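Putative xanthine dehydrogenase YAGS fad-binding subunit (Escherichia coli, PDB 5G5G) probably serves as the molybdenum-bearing subunit of a periplasmic aldehyde oxidase, binding the metal and its pterin cytosine dinucleotide, where the molybdenum would oxidise aldehydes. Local coordinates at residues 465-468 / 469-472. Residues are numbered along the deposited sequence; the frame is centred on the assembly and turned at random.
Sequences MTDI and GTGS. With MCN (pterin cytosine dinucleotide), chain Y.
D467 turns its carboxylate into the bend formed by G469, T470 and G471, where a single oxygen collects two backbone N-H groups. G469 N meets OD1 of D467 at 3.0 Å, nearly along the C-O axis, whereas G471 N reaches the same OD1 at 3.1 Å from above the carboxylate plane, through a straighter bond (168°). The D467 chi1 of -167° swings CG away from the backbone N, and its OD2 accepts the N-H of Y473 in the first turn of helix 472-484. Replacing this acid with an alanine removes both carboxylate oxygens, which is likely to leave the amides of G469 and G471 without their shared acceptor, and that of Y473 without its partner, and to free the bend to shift against the cofactor. A second link closes the loop further back: the hydroxyl of S472 donates to T466 O at 2.8 Å, tilted 20° from the carbonyl plane, with the methyl CE of M465 lying against that hydroxyl. I468 N adds a weak bond to T470 OG1.

This glycine-rich loop, in which the D467 OD1 to G469 N bond makes an Asx turn, runs from strand 459-462 into helix 472-484. It belongs to the molybdopterin-binding domain of the xanthine dehydrogenase family and lines one side of the pterin cytosine dinucleotide. T470 O accepts a hydrogen bond from the ribose O2' of the cofactor at 2.7 Å and a weak one from O3'. G471 has a positive phi, and a side chain there would run into O2'.

Van der Waals contacts continue along the cofactor to the pterin. CD1 of I468 lies 3.5 Å from C4' of the pterin, beside its O4' carbonyl. The T470 methyl CG2 packs against CG1 of I468 at 3.7 Å and touches both the pyran oxygen O9' and the phosphate ester oxygen O3B.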
ATOM      1  N   MET C 465      16.167 -18.122   6.295  1.00 13.27           N
ATOM      2  CA  MET C 465      15.745 -17.201   5.236  1.00 12.81           C
ATOM      3  C   MET C 465      14.245 -17.004   5.197  1.00 12.14           C
ATOM      4  O   MET C 465      13.496 -17.926   5.507  1.00 12.68           O
ATOM      5  CB  MET C 465      16.219 -17.734   3.887  1.00 12.92           C
ATOM      6  CG  MET C 465      15.900 -16.838   2.730  1.00 12.57           C
ATOM      7  SD  MET C 465      16.665 -15.203   2.875  1.00 12.03           S
ATOM      8  CE  MET C 465      15.936 -14.460   1.467  1.00 12.44           C
ATOM      9  N   THR C 466      13.824 -15.800   4.860  1.00 11.21           N
ATOM     10  CA  THR C 466      12.397 -15.454   4.748  1.00 11.00           C
ATOM     11  C   THR C 466      11.932 -15.366   3.306  1.00 11.09           C
ATOM     12  O   THR C 466      12.741 -15.127   2.339  1.00 10.65           O
ATOM     13  CB  THR C 466      12.118 -14.118   5.473  1.00 11.02           C
ATOM     14  OG1 THR C 466      13.044 -13.114   4.988  1.00 11.27           O
ATOM     15  CG2 THR C 466      12.270 -14.299   6.939  1.00 11.68           C
ATOM     16  N   ASP C 467      10.624 -15.545   3.169  1.00 10.90           N
ATOM     17  CA  ASP C 467       9.905 -15.335   1.912  1.00 10.73           C
ATOM     18  C   ASP C 467       8.889 -14.305   2.210  1.00 10.43           C
ATOM     19  O   ASP C 467       7.885 -14.580   2.875  1.00 10.94           O
ATOM     20  CB  ASP C 467       9.271 -16.633   1.350  1.00 11.27           C
ATOM     21  CG  ASP C 467       8.795 -16.470  -0.096  1.00 11.17           C
ATOM     22  OD1 ASP C 467       8.411 -15.308  -0.450  1.00 11.06           O
ATOM     23  OD2 ASP C 467       8.854 -17.484  -0.841  1.00 10.56           O
ATOM     24  N   ILE C 468       9.139 -13.068   1.746  1.00  9.78           N
ATOM     25  CA  ILE C 468       8.268 -11.904   2.082  1.00  9.92           C
ATOM     26  C   ILE C 468       7.332 -11.617   0.911  1.00  9.52           C
ATOM     27  O   ILE C 468       6.770 -10.527   0.810  1.00  9.32           O
ATOM     28  CB  ILE C 468       9.111 -10.701   2.493  1.00  9.84           C
ATOM     29  CG1 ILE C 468      10.039 -10.237   1.318  1.00 10.01           C
ATOM     30  CG2 ILE C 468       9.973 -11.034   3.709  1.00 10.29           C
ATOM     31  CD1 ILE C 468      10.915  -9.065   1.624  1.00 10.15           C
ATOM     32  N   GLY C 469       7.158 -12.621   0.041  1.00  9.12           N
ATOM     33  CA  GLY C 469       6.476 -12.511  -1.252  1.00  9.41           C
ATOM     34  C   GLY C 469       7.479 -12.501  -2.415  1.00  9.58           C
ATOM     35  O   GLY C 469       7.082 -12.462  -3.600  1.00 10.32           O
ATOM     36  N   THR C 470       8.762 -12.588  -2.074  1.00  9.51           N
ATOM     37  CA  THR C 470       9.818 -12.602  -3.088  1.00 10.04           C
ATOM     38  C   THR C 470       9.841 -13.885  -3.929  1.00 10.39           C
ATOM     39  O   THR C 470      10.074 -13.836  -5.136  1.00 11.01           O
ATOM     40  CB  THR C 470      11.148 -12.358  -2.382  1.00 10.45           C
ATOM     41  OG1 THR C 470      11.068 -13.104  -1.151  1.00 10.57           O
ATOM     42  CG2 THR C 470      11.374 -10.883  -2.086  1.00 10.22           C
ATOM     43  N   GLY C 471       9.559 -15.027  -3.306  1.00 10.11           N
ATOM     44  CA  GLY C 471       9.735 -16.365  -3.930  1.00 10.75           C
ATOM     45  C   GLY C 471      10.811 -17.264  -3.380  1.00 10.68           C
ATOM     46  O   GLY C 471      11.061 -18.320  -3.929  1.00 12.19           O
ATOM     47  N   SER C 472      11.419 -16.896  -2.256  1.00 11.05           N
ATOM     48  CA  SER C 472      12.472 -17.673  -1.672  1.00 10.89           C
ATOM     49  C   SER C 472      12.116 -19.167  -1.519  1.00 11.55           C
ATOM     50  O   SER C 472      12.975 -20.016  -1.792  1.00 11.73           O
ATOM     51  CB  SER C 472      12.850 -17.107  -0.321  1.00 11.04           C
ATOM     52  OG  SER C 472      13.147 -15.728  -0.361  1.00 10.84           O
TER
HETATM   53  N1  MCN Y 921      15.041 -13.583  -8.258  1.00 10.61           N
HETATM   54  C2  MCN Y 921      15.210 -14.604  -9.297  1.00 10.31           C
HETATM   55  N3  MCN Y 921      16.663 -14.430  -9.737  1.00 10.44           N
HETATM   56  C4  MCN Y 921      17.597 -13.538  -9.450  1.00 10.65           C
HETATM   57  C5  MCN Y 921      17.217 -12.678  -8.277  1.00 10.58           C
HETATM   58  C6  MCN Y 921      16.000 -12.699  -7.820  1.00 10.31           C
HETATM   59  O2  MCN Y 921      14.496 -15.372  -9.682  1.00 10.67           O
HETATM   60  N4  MCN Y 921      18.766 -13.394  -9.965  1.00 10.72           N
HETATM   61  C1' MCN Y 921      13.649 -13.468  -7.854  1.00 10.98           C
HETATM   62  C2D MCN Y 921      13.222 -14.639  -6.892  1.00 11.03           C
HETATM   63  O2' MCN Y 921      11.818 -14.858  -6.997  1.00 11.43           O
HETATM   64  C3' MCN Y 921      13.582 -14.024  -5.637  1.00 11.03           C
HETATM   65  C4D MCN Y 921      13.212 -12.472  -5.623  1.00 10.70           C
HETATM   66  O4D MCN Y 921      13.463 -12.266  -7.096  1.00 10.68           O
HETATM   67  O3' MCN Y 921      12.995 -14.561  -4.397  1.00 10.71           O
HETATM   68  C5' MCN Y 921      13.941 -11.474  -4.938  1.00 10.12           C
HETATM   69  O5' MCN Y 921      15.294 -11.803  -4.729  1.00  9.80           O
HETATM   70  PA  MCN Y 921      16.282 -10.667  -4.360  1.00  9.99           P
HETATM   71  O1A MCN Y 921      17.563 -11.342  -3.873  1.00 10.68           O
HETATM   72  O2A MCN Y 921      16.317  -9.642  -5.439  1.00 11.05           O
HETATM   73  O3A MCN Y 921      15.560  -9.922  -3.032  1.00 10.74           O
HETATM   74  PB  MCN Y 921      15.687 -10.457  -1.550  1.00 10.73           P
HETATM   75  O1B MCN Y 921      16.881  -9.895  -0.907  1.00 10.42           O
HETATM   76  O2B MCN Y 921      15.467 -11.934  -1.528  1.00 11.19           O
HETATM   77  O3B MCN Y 921      14.354  -9.841  -0.986  1.00 10.06           O
HETATM   78  C10 MCN Y 921      14.354  -8.435  -0.494  1.00  9.75           C
HETATM   79  C9' MCN Y 921      13.763  -7.462  -1.453  1.00  9.77           C
HETATM   80  C8' MCN Y 921      13.986  -5.986  -0.811  1.00  9.95           C
HETATM   81  S8' MCN Y 921      15.455  -5.563  -0.125  1.00  9.98           S
HETATM   82  C7' MCN Y 921      12.957  -5.300  -0.699  1.00  9.79           C
HETATM   83  S7' MCN Y 921      12.960  -3.734   0.163  1.00  9.88           S
HETATM   84  C6' MCN Y 921      11.645  -5.588  -1.491  1.00  9.78           C
HETATM   85  C7  MCN Y 921      12.014  -6.779  -2.497  1.00  9.15           C
HETATM   86  O9' MCN Y 921      12.556  -7.860  -1.854  1.00  9.76           O
HETATM   87  N5' MCN Y 921      10.707  -6.173  -0.397  1.00  9.12           N
HETATM   88  C4A MCN Y 921       9.489  -6.926  -0.836  1.00  9.51           C
HETATM   89  N8' MCN Y 921      10.740  -7.253  -3.079  1.00  9.39           N
HETATM   90  C4B MCN Y 921       9.677  -7.499  -2.284  1.00  9.53           C
HETATM   91  N1' MCN Y 921       8.551  -8.097  -2.848  1.00  9.54           N
HETATM   92  C2' MCN Y 921       7.503  -8.608  -2.074  1.00 10.12           C
HETATM   93  N2' MCN Y 921       6.486  -9.129  -2.569  1.00  9.93           N
HETATM   94  N3' MCN Y 921       7.405  -8.060  -0.824  1.00  9.78           N
HETATM   95  C4' MCN Y 921       8.353  -7.420  -0.042  1.00 10.23           C
HETATM   96  O4' MCN Y 921       8.373  -6.960   1.115  1.00  9.07           O